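Local structure of methylxanthine N1-demethylase NdmA (Pseudomonas putida, 6ICN) at residues V265-S270 against F281-R286; L60-V65 against A75-C80; E180-N185 against P309-Q314. The protein catalyses the N1-demethylation of caffeine to theobromine and formaldehyde, the first step of caffeine degradation, as a Rieske oxygenase with a non-heme iron centre. All coordinates share one frame; numbering follows the deposited sequence.

Contact 1: V265-S270 against F281-R286; sequences VLFNVS and FLIFAR. With CFF (caffeine), chain F.
L266 and F284 meet at a non-hydrogen-bonded pair of two antiparallel strands, on the face that looks towards caffeine. L266 rises as a forked bump: its CD2 rests against F284 CB at 3.9 Å, while its CD1 reaches the xanthine ring, 3.4 Å from caffeine C4. F284 CG lies between the backbone N and the carbonyl carbon (chi1 67°), which carries the ring away from L266 and onto V168 and Q170 of strand 166-175. L282 does the reverse. With CG opposite the backbone N (chi1 177°), it leans back over the neighbouring strand and drops into the notch between L266 and N268, L282 CD1 lying 4.2 Å from L266 CB and 3.5 Å from F267 O. N268 crosses it at about a right angle, and the ND2 end of its amide lies 3.9 Å from L282 CB; the polar bond of that ND2 goes to the hydroxyl of Y173.

The face of V265, F267, V269, F281, I283 and A285 is filled differently. F267 and I283 lie side by side, pointing the same way, I283 CD1 reaching the flank of the phenyl at F267 CD2, 4.0 Å away, and F157 covers both. V269 pushes CG1 against F281 CB, while V269 O lies at the edge of the F281 ring, in its plane. V265 and A285 face each other CB to CB, V265 packed on F157 and S158 and A285 on A159. Six backbone hydrogen bonds, two at each of the pairs V265-A285, F267-I283 and V269-F281, hold this relief in register. This is a classic antiparallel beta hairpin in the large sheet of the catalytic domain, and through L266 the hairpin contributes to the caffeine pocket.

Contact 2: L60-V65 against A75-C80; sequences LNEQLV and AMRDRC. With FES (Fe2/s2 (inorganic) cluster), chain D.
R77 meets E62 at a slant, the two side chains crossing. R77 leaves strand 72-77, which pairs with 62-69, and can be followed atom by atom. It starts from a backbone whose CA touches L64 CD2, and its CB points away from the facing strand. R77 CG, opposite the backbone N (chi1 -170°), comes within 3.7 Å of Q63 O. A bend at chi3 (-44°) then brings the guanidinium back towards 60-65. NH1 forms a salt bridge with E62 OE1, a bent bond at a modelled 2.5 Å, too short to be taken literally. The oxygen lies in the guanidinium plane at its edge and is met on its syn side, but NH1 sits off the carboxylate plane, the two flat groups being turned 43° apart. NH1 also donates to a water that in turn donates to Q63 O, and NH2 is paired with D130; the carboxylate has a second arginine, R32, at OE2.

These strands form a beta hairpin of the Rieske domain, and the chain leaving it delivers C80, whose SG binds one iron of the [2Fe-2S] cluster at 2.4 Å together with C99. Within the hairpin V65 and M76 exchange two backbone bonds, and V65 CG1 lies beside M76 CB at 4.0 Å. Past R77 the strand ends in an inverse gamma turn centred on D78. D78 N donates to Q63 O at 2.9 Å, and its CB sits close to the same oxygen, at 3.5 Å. D78 OD2 accepts from S88 and from a water that also donates to Q63 OE1. Beyond it, R79 turns to a second subunit, pairing with D322 of that chain.

Contact 3: E180-N185 against P309-Q314; sequences ERRWEN and PVIESQ
Apolar packing in this contact rests on I311. Its CD1 enters a hollow on segment 180-185 of helix 179-186, 3.5 Å from R181 O, 3.6 Å from R182 CA and 3.9 Å from N185 CB. Chi1 and chi2 of I311 are both near 180° (-178° and 169°), so the side chain is extended across the gap between axes 10.5 Å apart.

Aliphatic-to-guanidinium packing joins R181 to Q314. The glutamine CB lies over one face of the guanidinium, 3.8 Å above its plane and offset to the rim, and the amide is turned 49° from that plane. R181 NH1 and Q314 NE2 come close, but both are donors and each has a separate acceptor: E323 for NH1, and the carbonyl of R83 of a third subunit for NE2. R181 NE and NH2 are taken by the backbone oxygens of K317 and P316. Replacing R181 with an alanine would probably leave E323 without its positive mate, leave those two carbonyls without their donors and uncover the Q314 side chain.

Polar bridges complete the contact. One water donates to both R181 O and Q314 OE1. Within the first helix, R182 NH1 donates to a lone pair of N185 OD1 at 2.9 Å, in the carbonyl plane, which fixes the amide's rotation. N185 ND2 is thereby turned to D307, a ligand of the bound cobalt, and to Y101 of the third subunit, part of that chain's cluster pocket; the contact thus lies at the interface where one subunit's Rieske cluster approaches the metal site of the next, as in other Rieske oxygenases.

W175 of strand 166-175 packs on R182, N185 and I311, R336 of helix 330-348 touches R181, and R182 lies on N268 and S270 of strand 263-274.

From the N terminus, contact 2 comes first and closes a short hairpin loop within the Rieske domain, complete before either of the others begins. The chain then enters the catalytic domain, where 180-185 opens contact 3. Before that contact closes, the chain runs through most of the large sheet, and the hairpin of contact 1 forms and closes within this interval. Strand 277-286 leads on to helix 293-313, whose end closes contact 3 over 123 intervening residues. Contacts 1 and 3 touch directly, joining sheet to helix 179-186. Contact 2 touches neither, its nearest atoms lying about 8 Å from contact 1 and about 7 Å from contact 3.

Contact 1: V265-S270 against F281-R286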
loop_
_atom_site.group_PDB
_atom_site.type_symbol
_atom_site.label_atom_id
_atom_site.label_comp_id
_atom_site.label_asym_id
_atom_site.label_seq_id
_atom_site.Cartn_x
_atom_site.Cartn_y
_atom_site.Cartn_z
ATOM N N VAL A 265 9.856 -39.534 -3.218
ATOM C CA VAL A 265 8.556 -39.742 -2.585
ATOM C C VAL A 265 7.909 -38.386 -2.335
ATOM O O VAL A 265 8.550 -37.487 -1.781
ATOM C CB VAL A 265 8.679 -40.518 -1.263
ATOM C CG1 VAL A 265 7.302 -40.805 -0.684
ATOM C CG2 VAL A 265 9.474 -41.819 -1.467
ATOM N N LEU A 266 6.645 -38.249 -2.723
ATOM C CA LEU A 266 5.856 -37.053 -2.446
ATOM C C LEU A 266 4.730 -37.419 -1.493
ATOM O O LEU A 266 3.946 -38.336 -1.768
ATOM C CB LEU A 266 5.274 -36.450 -3.724
ATOM C CG LEU A 266 6.289 -36.086 -4.801
ATOM C CD1 LEU A 266 5.570 -35.935 -6.131
ATOM C CD2 LEU A 266 7.016 -34.790 -4.432
ATOM N N PHE A 267 4.642 -36.707 -0.376
ATOM C CA PHE A 267 3.582 -36.928 0.598
ATOM C C PHE A 267 2.798 -35.631 0.693
ATOM O O PHE A 267 3.321 -34.608 1.159
ATOM C CB PHE A 267 4.157 -37.352 1.949
ATOM C CG PHE A 267 3.130 -37.529 3.030
ATOM C CD1 PHE A 267 2.349 -38.683 3.097
ATOM C CD2 PHE A 267 2.950 -36.550 3.999
ATOM C CE1 PHE A 267 1.425 -38.848 4.107
ATOM C CE2 PHE A 267 2.010 -36.705 5.027
ATOM C CZ PHE A 267 1.247 -37.857 5.082
ATOM N N ASN A 268 1.562 -35.656 0.217
ATOM C CA ASN A 268 0.739 -34.454 0.174
ATOM C C ASN A 268 -0.534 -34.692 0.967
ATOM O O ASN A 268 -1.210 -35.708 0.772
ATOM C CB ASN A 268 0.416 -34.064 -1.278
ATOM C CG ASN A 268 -0.150 -32.648 -1.385
ATOM O OD1 ASN A 268 -1.370 -32.474 -1.382
ATOM N ND2 ASN A 268 0.739 -31.625 -1.450
ATOM N N VAL A 269 -0.859 -33.772 1.875
ATOM C CA VAL A 269 -2.087 -33.890 2.660
ATOM C C VAL A 269 -2.703 -32.504 2.870
ATOM O O VAL A 269 -1.994 -31.509 3.067
ATOM C CB VAL A 269 -1.816 -34.628 3.995
ATOM C CG1 VAL A 269 -0.708 -33.918 4.825
ATOM C CG2 VAL A 269 -3.107 -34.817 4.802
ATOM N N SER A 270 -4.032 -32.439 2.812
ATOM C CA SER A 270 -4.776 -31.189 2.940
ATOM C C SER A 270 -5.462 -31.129 4.298
ATOM O O SER A 270 -6.164 -32.073 4.683
ATOM C CB SER A 270 -5.841 -31.041 1.841
ATOM O OG SER A 270 -5.301 -31.116 0.534
ATOM N N PHE A 281 -0.015 -29.438 2.915
ATOM C CA PHE A 281 1.328 -29.816 3.331
ATOM C C PHE A 281 1.949 -30.729 2.283
ATOM O O PHE A 281 1.294 -31.662 1.799
ATOM C CB PHE A 281 1.292 -30.528 4.698
ATOM C CG PHE A 281 0.661 -29.706 5.799
ATOM C CD1 PHE A 281 -0.728 -29.688 5.970
ATOM C CD2 PHE A 281 1.449 -28.943 6.662
ATOM C CE1 PHE A 281 -1.318 -28.931 6.987
ATOM C CE2 PHE A 281 0.863 -28.171 7.682
ATOM C CZ PHE A 281 -0.514 -28.159 7.844
ATOM N N LEU A 282 3.206 -30.459 1.934
ATOM C CA LEU A 282 4.009 -31.352 1.108
ATOM C C LEU A 282 5.292 -31.693 1.851
ATOM O O LEU A 282 6.020 -30.796 2.304
ATOM C CB LEU A 282 4.366 -30.732 -0.255
ATOM C CG LEU A 282 5.272 -31.643 -1.112
ATOM C CD1 LEU A 282 4.487 -32.870 -1.587
ATOM C CD2 LEU A 282 5.885 -30.895 -2.302
ATOM N N ILE A 283 5.546 -32.985 2.000
ATOM C CA ILE A 283 6.830 -33.498 2.455
ATOM C C ILE A 283 7.393 -34.324 1.311
ATOM O O ILE A 283 6.663 -35.125 0.715
ATOM C CB ILE A 283 6.678 -34.367 3.717
ATOM C CG1 ILE A 283 5.894 -33.630 4.795
ATOM C CG2 ILE A 283 8.049 -34.780 4.256
ATOM C CD1 ILE A 283 5.659 -34.451 6.046
ATOM N N PHE A 284 8.672 -34.142 0.990
ATOM C CA PHE A 284 9.232 -34.952 -0.083
ATOM C C PHE A 284 10.564 -35.540 0.349
ATOM O O PHE A 284 11.317 -34.932 1.119
ATOM C CB PHE A 284 9.365 -34.181 -1.429
ATOM C CG PHE A 284 10.363 -33.063 -1.411
ATOM C CD1 PHE A 284 9.992 -31.792 -1.007
ATOM C CD2 PHE A 284 11.669 -33.280 -1.822
ATOM C CE1 PHE A 284 10.913 -30.759 -1.010
ATOM C CE2 PHE A 284 12.606 -32.253 -1.806
ATOM C CZ PHE A 284 12.227 -30.991 -1.398
ATOM N N ALA A 285 10.824 -36.750 -0.144
ATOM C CA ALA A 285 12.010 -37.510 0.232
ATOM C C ALA A 285 12.717 -37.981 -1.022
ATOM O O ALA A 285 12.067 -38.316 -2.019
ATOM C CB ALA A 285 11.664 -38.722 1.101
ATOM N N ARG A 286 14.052 -37.997 -0.986
ATOM C CA ARG A 286 14.761 -38.404 -2.188
ATOM C C ARG A 286 15.991 -39.217 -1.832
ATOM O O ARG A 286 16.669 -38.950 -0.834
ATOM C CB ARG A 286 15.156 -37.204 -3.064
ATOM C CG ARG A 286 16.134 -36.213 -2.431
ATOM C CD ARG A 286 16.096 -34.933 -3.258
ATOM N NE ARG A 286 17.237 -34.048 -3.044
ATOM C CZ ARG A 286 17.329 -33.166 -2.058
ATOM N NH1 ARG A 286 16.357 -33.060 -1.154
ATOM N NH2 ARG A 286 18.397 -32.372 -1.979
HETATM N N1 CFF F . 2.045 -34.019 -8.474
HETATM C C2 CFF F . 2.804 -34.916 -9.181
HETATM C C10 CFF F . 0.602 -34.167 -8.437
HETATM C C6 CFF F . 2.620 -33.004 -7.822
HETATM N N3 CFF F . 4.154 -34.782 -9.222
HETATM O O11 CFF F . 2.281 -35.818 -9.762
HETATM C C12 CFF F . 4.972 -35.730 -9.972
HETATM C C4 CFF F . 4.740 -33.755 -8.563
HETATM C C5 CFF F . 3.996 -32.876 -7.863
HETATM N N9 CFF F . 6.029 -33.393 -8.440
HETATM O O13 CFF F . 1.951 -32.220 -7.204
HETATM N N7 CFF F . 4.830 -31.981 -7.301
HETATM C C8 CFF F . 6.080 -32.301 -7.659
HETATM C C14 CFF F . 4.725 -30.809 -6.450
#

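Contact 2: L60-V65 against A75-C80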
loop_
_atom_site.group_PDB
_atom_site.type_symbol
_atom_site.label_atom_id
_atom_site.label_comp_id
_atom_site.label_asym_id
_atom_site.label_seq_id
_atom_site.Cartn_x
_atom_site.Cartn_y
_atom_site.Cartn_z
ATOM N N LEU A 60 -11.880 -27.911 10.163
ATOM C CA LEU A 60 -13.322 -28.127 9.956
ATOM C C LEU A 60 -14.152 -27.067 10.681
ATOM O O LEU A 60 -15.146 -27.377 11.347
ATOM C CB LEU A 60 -13.725 -29.539 10.396
ATOM C CG LEU A 60 -13.050 -30.623 9.562
ATOM C CD1 LEU A 60 -13.144 -32.012 10.226
ATOM C CD2 LEU A 60 -13.649 -30.658 8.163
ATOM N N ASN A 61 -13.705 -25.808 10.584
ATOM C CA ASN A 61 -14.328 -24.623 11.177
ATOM C C ASN A 61 -14.278 -24.581 12.704
ATOM O O ASN A 61 -14.932 -23.717 13.303
ATOM C CB ASN A 61 -15.782 -24.456 10.717
ATOM C CG ASN A 61 -16.141 -23.000 10.433
ATOM O OD1 ASN A 61 -15.285 -22.188 10.061
ATOM N ND2 ASN A 61 -17.412 -22.660 10.628
ATOM N N GLU A 62 -13.515 -25.462 13.351
ATOM C CA GLU A 62 -13.286 -25.385 14.787
ATOM C C GLU A 62 -12.038 -24.557 15.074
ATOM O O GLU A 62 -10.990 -24.798 14.469
ATOM C CB GLU A 62 -13.091 -26.790 15.369
ATOM C CG GLU A 62 -14.292 -27.684 15.202
ATOM C CD GLU A 62 -15.201 -27.642 16.412
ATOM O OE1 GLU A 62 -15.163 -26.640 17.164
ATOM O OE2 GLU A 62 -15.936 -28.626 16.625
ATOM N N GLN A 63 -12.137 -23.624 16.018
ATOM C CA GLN A 63 -10.984 -22.832 16.443
ATOM C C GLN A 63 -10.296 -23.558 17.591
ATOM O O GLN A 63 -10.866 -23.691 18.674
ATOM C CB GLN A 63 -11.415 -21.434 16.863
ATOM C CG GLN A 63 -12.071 -20.655 15.750
ATOM C CD GLN A 63 -12.384 -19.235 16.178
ATOM O OE1 GLN A 63 -11.515 -18.381 16.158
ATOM N NE2 GLN A 63 -13.617 -18.991 16.576
ATOM N N LEU A 64 -9.074 -24.018 17.350
ATOM C CA LEU A 64 -8.323 -24.814 18.307
ATOM C C LEU A 64 -7.006 -24.134 18.647
ATOM O O LEU A 64 -6.552 -23.226 17.945
ATOM C CB LEU A 64 -8.047 -26.205 17.732
ATOM C CG LEU A 64 -9.240 -26.959 17.136
ATOM C CD1 LEU A 64 -8.797 -28.262 16.491
ATOM C CD2 LEU A 64 -10.318 -27.186 18.193
ATOM N N VAL A 65 -6.379 -24.585 19.732
ATOM C CA VAL A 65 -5.045 -24.127 20.099
ATOM C C VAL A 65 -4.172 -25.346 20.361
ATOM O O VAL A 65 -4.618 -26.314 20.996
ATOM C CB VAL A 65 -5.103 -23.184 21.322
ATOM C CG1 VAL A 65 -5.783 -23.882 22.524
ATOM C CG2 VAL A 65 -3.719 -22.665 21.678
ATOM N N ALA A 75 -3.995 -30.398 22.075
ATOM C CA ALA A 75 -4.956 -29.562 21.357
ATOM C C ALA A 75 -6.197 -29.332 22.219
ATOM O O ALA A 75 -6.794 -30.293 22.729
ATOM C CB ALA A 75 -5.339 -30.211 20.017
ATOM N N MET A 76 -6.576 -28.065 22.392
ATOM C CA MET A 76 -7.775 -27.683 23.144
ATOM C C MET A 76 -8.607 -26.749 22.281
ATOM O O MET A 76 -8.099 -26.138 21.342
ATOM C CB MET A 76 -7.440 -26.954 24.461
ATOM C CG MET A 76 -6.583 -27.707 25.436
ATOM S SD MET A 76 -6.326 -26.646 26.870
ATOM C CE MET A 76 -4.764 -27.322 27.439
ATOM N N ARG A 77 -9.893 -26.618 22.605
ATOM C CA ARG A 77 -10.646 -25.520 22.000
ATOM C C ARG A 77 -10.024 -24.185 22.394
ATOM O O ARG A 77 -9.673 -23.959 23.558
ATOM C CB ARG A 77 -12.104 -25.554 22.434
ATOM C CG ARG A 77 -12.962 -24.579 21.640
ATOM C CD ARG A 77 -14.452 -24.792 21.922
ATOM N NE ARG A 77 -14.838 -26.203 21.928
ATOM C CZ ARG A 77 -15.170 -26.879 20.836
ATOM N NH1 ARG A 77 -15.154 -26.287 19.654
ATOM N NH2 ARG A 77 -15.515 -28.140 20.921
ATOM N N ASP A 78 -9.912 -23.272 21.420
ATOM C CA ASP A 78 -9.267 -21.985 21.669
ATOM C C ASP A 78 -10.237 -20.988 22.315
ATOM O O ASP A 78 -10.563 -19.935 21.765
ATOM C CB ASP A 78 -8.709 -21.439 20.365
ATOM C CG ASP A 78 -7.764 -20.280 20.591
ATOM O OD1 ASP A 78 -7.413 -20.018 21.754
ATOM O OD2 ASP A 78 -7.385 -19.632 19.591
ATOM N N ARG A 79 -10.700 -21.334 23.517
ATOM C CA ARG A 79 -11.752 -20.548 24.169
ATOM C C ARG A 79 -11.744 -20.875 25.655
ATOM O O ARG A 79 -12.110 -21.993 26.041
ATOM C CB ARG A 79 -13.108 -20.858 23.552
ATOM C CG ARG A 79 -14.237 -20.004 24.104
ATOM C CD ARG A 79 -15.568 -20.369 23.435
ATOM N NE ARG A 79 -16.627 -19.615 24.077
ATOM C CZ ARG A 79 -17.583 -20.132 24.842
ATOM N NH1 ARG A 79 -17.676 -21.446 25.033
ATOM N NH2 ARG A 79 -18.467 -19.319 25.407
ATOM N N CYS A 80 -11.313 -19.915 26.472
ATOM C CA CYS A 80 -11.263 -20.124 27.916
ATOM C C CYS A 80 -12.665 -20.288 28.500
ATOM O O CYS A 80 -13.609 -19.608 28.089
ATOM C CB CYS A 80 -10.547 -18.936 28.570
ATOM S SG CYS A 80 -10.362 -19.057 30.360
HETATM FE FE1 FES D . -9.460 -16.881 30.676
HETATM FE FE2 FES D . -10.567 -15.220 32.450
HETATM S S1 FES D . -11.054 -15.417 30.265
HETATM S S2 FES D . -8.866 -16.579 32.773
HETATM O O HOH W 1 -13.861 -24.395 18.626
HETATM O O HOH W 2 -8.886 -18.935 16.961
HETATM O O HOH W 3 -7.982 -20.789 17.218
#

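Contact 3: E180-N185 against P309-Q314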
loop_
_atom_site.group_PDB
_atom_site.type_symbol
_atom_site.label_atom_id
_atom_site.label_comp_id
_atom_site.label_asym_id
_atom_site.label_seq_id
_atom_site.Cartn_x
_atom_site.Cartn_y
_atom_site.Cartn_z
ATOM N N GLU A 180 -11.276 -32.171 -0.945
ATOM C CA GLU A 180 -11.667 -33.118 -1.990
ATOM C C GLU A 180 -11.171 -32.677 -3.370
ATOM O O GLU A 180 -10.619 -33.485 -4.129
ATOM C CB GLU A 180 -13.194 -33.289 -1.990
ATOM C CG GLU A 180 -13.769 -33.919 -0.711
ATOM C CD GLU A 180 -14.072 -32.907 0.422
ATOM O OE1 GLU A 180 -13.767 -31.680 0.302
ATOM O OE2 GLU A 180 -14.640 -33.339 1.460
ATOM N N ARG A 181 -11.353 -31.393 -3.722
ATOM C CA ARG A 181 -10.881 -30.953 -5.031
ATOM C C ARG A 181 -9.359 -30.985 -5.108
ATOM O O ARG A 181 -8.792 -31.276 -6.167
ATOM C CB ARG A 181 -11.433 -29.551 -5.342
ATOM C CG ARG A 181 -12.963 -29.548 -5.493
ATOM C CD ARG A 181 -13.311 -28.907 -6.782
ATOM N NE ARG A 181 -14.708 -28.526 -6.963
ATOM C CZ ARG A 181 -15.476 -29.012 -7.941
ATOM N NH1 ARG A 181 -14.993 -29.940 -8.758
ATOM N NH2 ARG A 181 -16.714 -28.565 -8.097
ATOM N N ARG A 182 -8.677 -30.717 -3.983
ATOM C CA ARG A 182 -7.221 -30.783 -3.978
ATOM C C ARG A 182 -6.740 -32.213 -4.186
ATOM O O ARG A 182 -5.810 -32.454 -4.965
ATOM C CB ARG A 182 -6.681 -30.203 -2.662
ATOM C CG ARG A 182 -5.260 -29.654 -2.784
ATOM C CD ARG A 182 -4.209 -30.743 -2.603
ATOM N NE ARG A 182 -2.921 -30.286 -3.136
ATOM C CZ ARG A 182 -2.581 -30.317 -4.422
ATOM N NH1 ARG A 182 -3.436 -30.813 -5.329
ATOM N NH2 ARG A 182 -1.387 -29.858 -4.814
ATOM N N TRP A 183 -7.374 -33.173 -3.504
ATOM C CA TRP A 183 -7.012 -34.576 -3.669
ATOM C C TRP A 183 -7.163 -34.999 -5.128
ATOM O O TRP A 183 -6.250 -35.590 -5.722
ATOM C CB TRP A 183 -7.886 -35.444 -2.756
ATOM C CG TRP A 183 -7.445 -36.903 -2.646
ATOM C CD1 TRP A 183 -6.735 -37.457 -1.617
ATOM C CD2 TRP A 183 -7.705 -37.975 -3.580
ATOM N NE1 TRP A 183 -6.526 -38.808 -1.854
ATOM C CE2 TRP A 183 -7.119 -39.148 -3.044
ATOM C CE3 TRP A 183 -8.389 -38.061 -4.794
ATOM C CZ2 TRP A 183 -7.164 -40.384 -3.703
ATOM C CZ3 TRP A 183 -8.445 -39.300 -5.454
ATOM C CH2 TRP A 183 -7.837 -40.445 -4.898
ATOM N N GLU A 184 -8.307 -34.665 -5.735
ATOM C CA GLU A 184 -8.529 -35.054 -7.122
ATOM C C GLU A 184 -7.526 -34.387 -8.055
ATOM O O GLU A 184 -7.054 -35.008 -9.015
ATOM C CB GLU A 184 -9.971 -34.728 -7.527
ATOM C CG GLU A 184 -10.974 -35.499 -6.695
ATOM C CD GLU A 184 -12.386 -35.383 -7.206
ATOM O OE1 GLU A 184 -12.554 -35.015 -8.388
ATOM O OE2 GLU A 184 -13.322 -35.627 -6.414
ATOM N N ASN A 185 -7.148 -33.134 -7.772
ATOM C CA ASN A 185 -6.123 -32.482 -8.582
ATOM C C ASN A 185 -4.785 -33.217 -8.494
ATOM O O ASN A 185 -4.081 -33.367 -9.497
ATOM C CB ASN A 185 -5.981 -31.018 -8.142
ATOM C CG ASN A 185 -4.805 -30.315 -8.802
ATOM O OD1 ASN A 185 -3.798 -30.051 -8.151
ATOM N ND2 ASN A 185 -4.911 -30.036 -10.101
ATOM N N PRO A 309 -4.563 -21.443 -9.789
ATOM C CA PRO A 309 -5.673 -20.616 -10.293
ATOM C C PRO A 309 -6.814 -21.451 -10.856
ATOM O O PRO A 309 -7.987 -21.092 -10.696
ATOM C CB PRO A 309 -5.007 -19.749 -11.367
ATOM C CG PRO A 309 -3.717 -20.405 -11.686
ATOM C CD PRO A 309 -3.287 -21.123 -10.452
ATOM N N VAL A 310 -6.487 -22.570 -11.495
ATOM C CA VAL A 310 -7.540 -23.394 -12.086
ATOM C C VAL A 310 -8.342 -24.084 -11.002
ATOM O O VAL A 310 -9.582 -24.128 -11.055
ATOM C CB VAL A 310 -6.920 -24.389 -13.082
ATOM C CG1 VAL A 310 -8.000 -25.280 -13.712
ATOM C CG2 VAL A 310 -6.136 -23.629 -14.147
ATOM N N ILE A 311 -7.664 -24.652 -10.001
ATOM C CA ILE A 311 -8.412 -25.344 -8.958
ATOM C C ILE A 311 -9.248 -24.353 -8.145
ATOM O O ILE A 311 -10.393 -24.644 -7.785
ATOM C CB ILE A 311 -7.469 -26.187 -8.070
ATOM C CG1 ILE A 311 -8.291 -26.921 -7.020
ATOM C CG2 ILE A 311 -6.421 -25.315 -7.360
ATOM C CD1 ILE A 311 -7.528 -27.965 -6.253
ATOM N N GLU A 312 -8.700 -23.160 -7.857
ATOM C CA GLU A 312 -9.481 -22.169 -7.119
ATOM C C GLU A 312 -10.664 -21.651 -7.930
ATOM O O GLU A 312 -11.625 -21.151 -7.344
ATOM C CB GLU A 312 -8.583 -21.002 -6.679
ATOM C CG GLU A 312 -7.535 -21.411 -5.634
ATOM C CD GLU A 312 -6.748 -20.229 -5.086
ATOM O OE1 GLU A 312 -6.347 -20.283 -3.898
ATOM O OE2 GLU A 312 -6.530 -19.242 -5.845
ATOM N N SER A 313 -10.631 -21.793 -9.262
ATOM C CA SER A 313 -11.749 -21.346 -10.090
ATOM C C SER A 313 -12.924 -22.324 -10.088
ATOM O O SER A 313 -14.047 -21.919 -10.423
ATOM C CB SER A 313 -11.287 -21.120 -11.541
ATOM O OG SER A 313 -11.286 -22.332 -12.279
ATOM N N GLN A 314 -12.703 -23.581 -9.719
ATOM C CA GLN A 314 -13.782 -24.569 -9.773
ATOM C C GLN A 314 -14.946 -24.144 -8.883
ATOM O O GLN A 314 -14.772 -23.801 -7.707
ATOM C CB GLN A 314 -13.250 -25.934 -9.354
ATOM C CG GLN A 314 -12.262 -26.533 -10.361
ATOM C CD GLN A 314 -11.752 -27.871 -9.889
ATOM O OE1 GLN A 314 -10.780 -27.948 -9.138
ATOM N NE2 GLN A 314 -12.421 -28.950 -10.314
HETATM O O HOH W 4 -9.595 -30.389 -8.731
#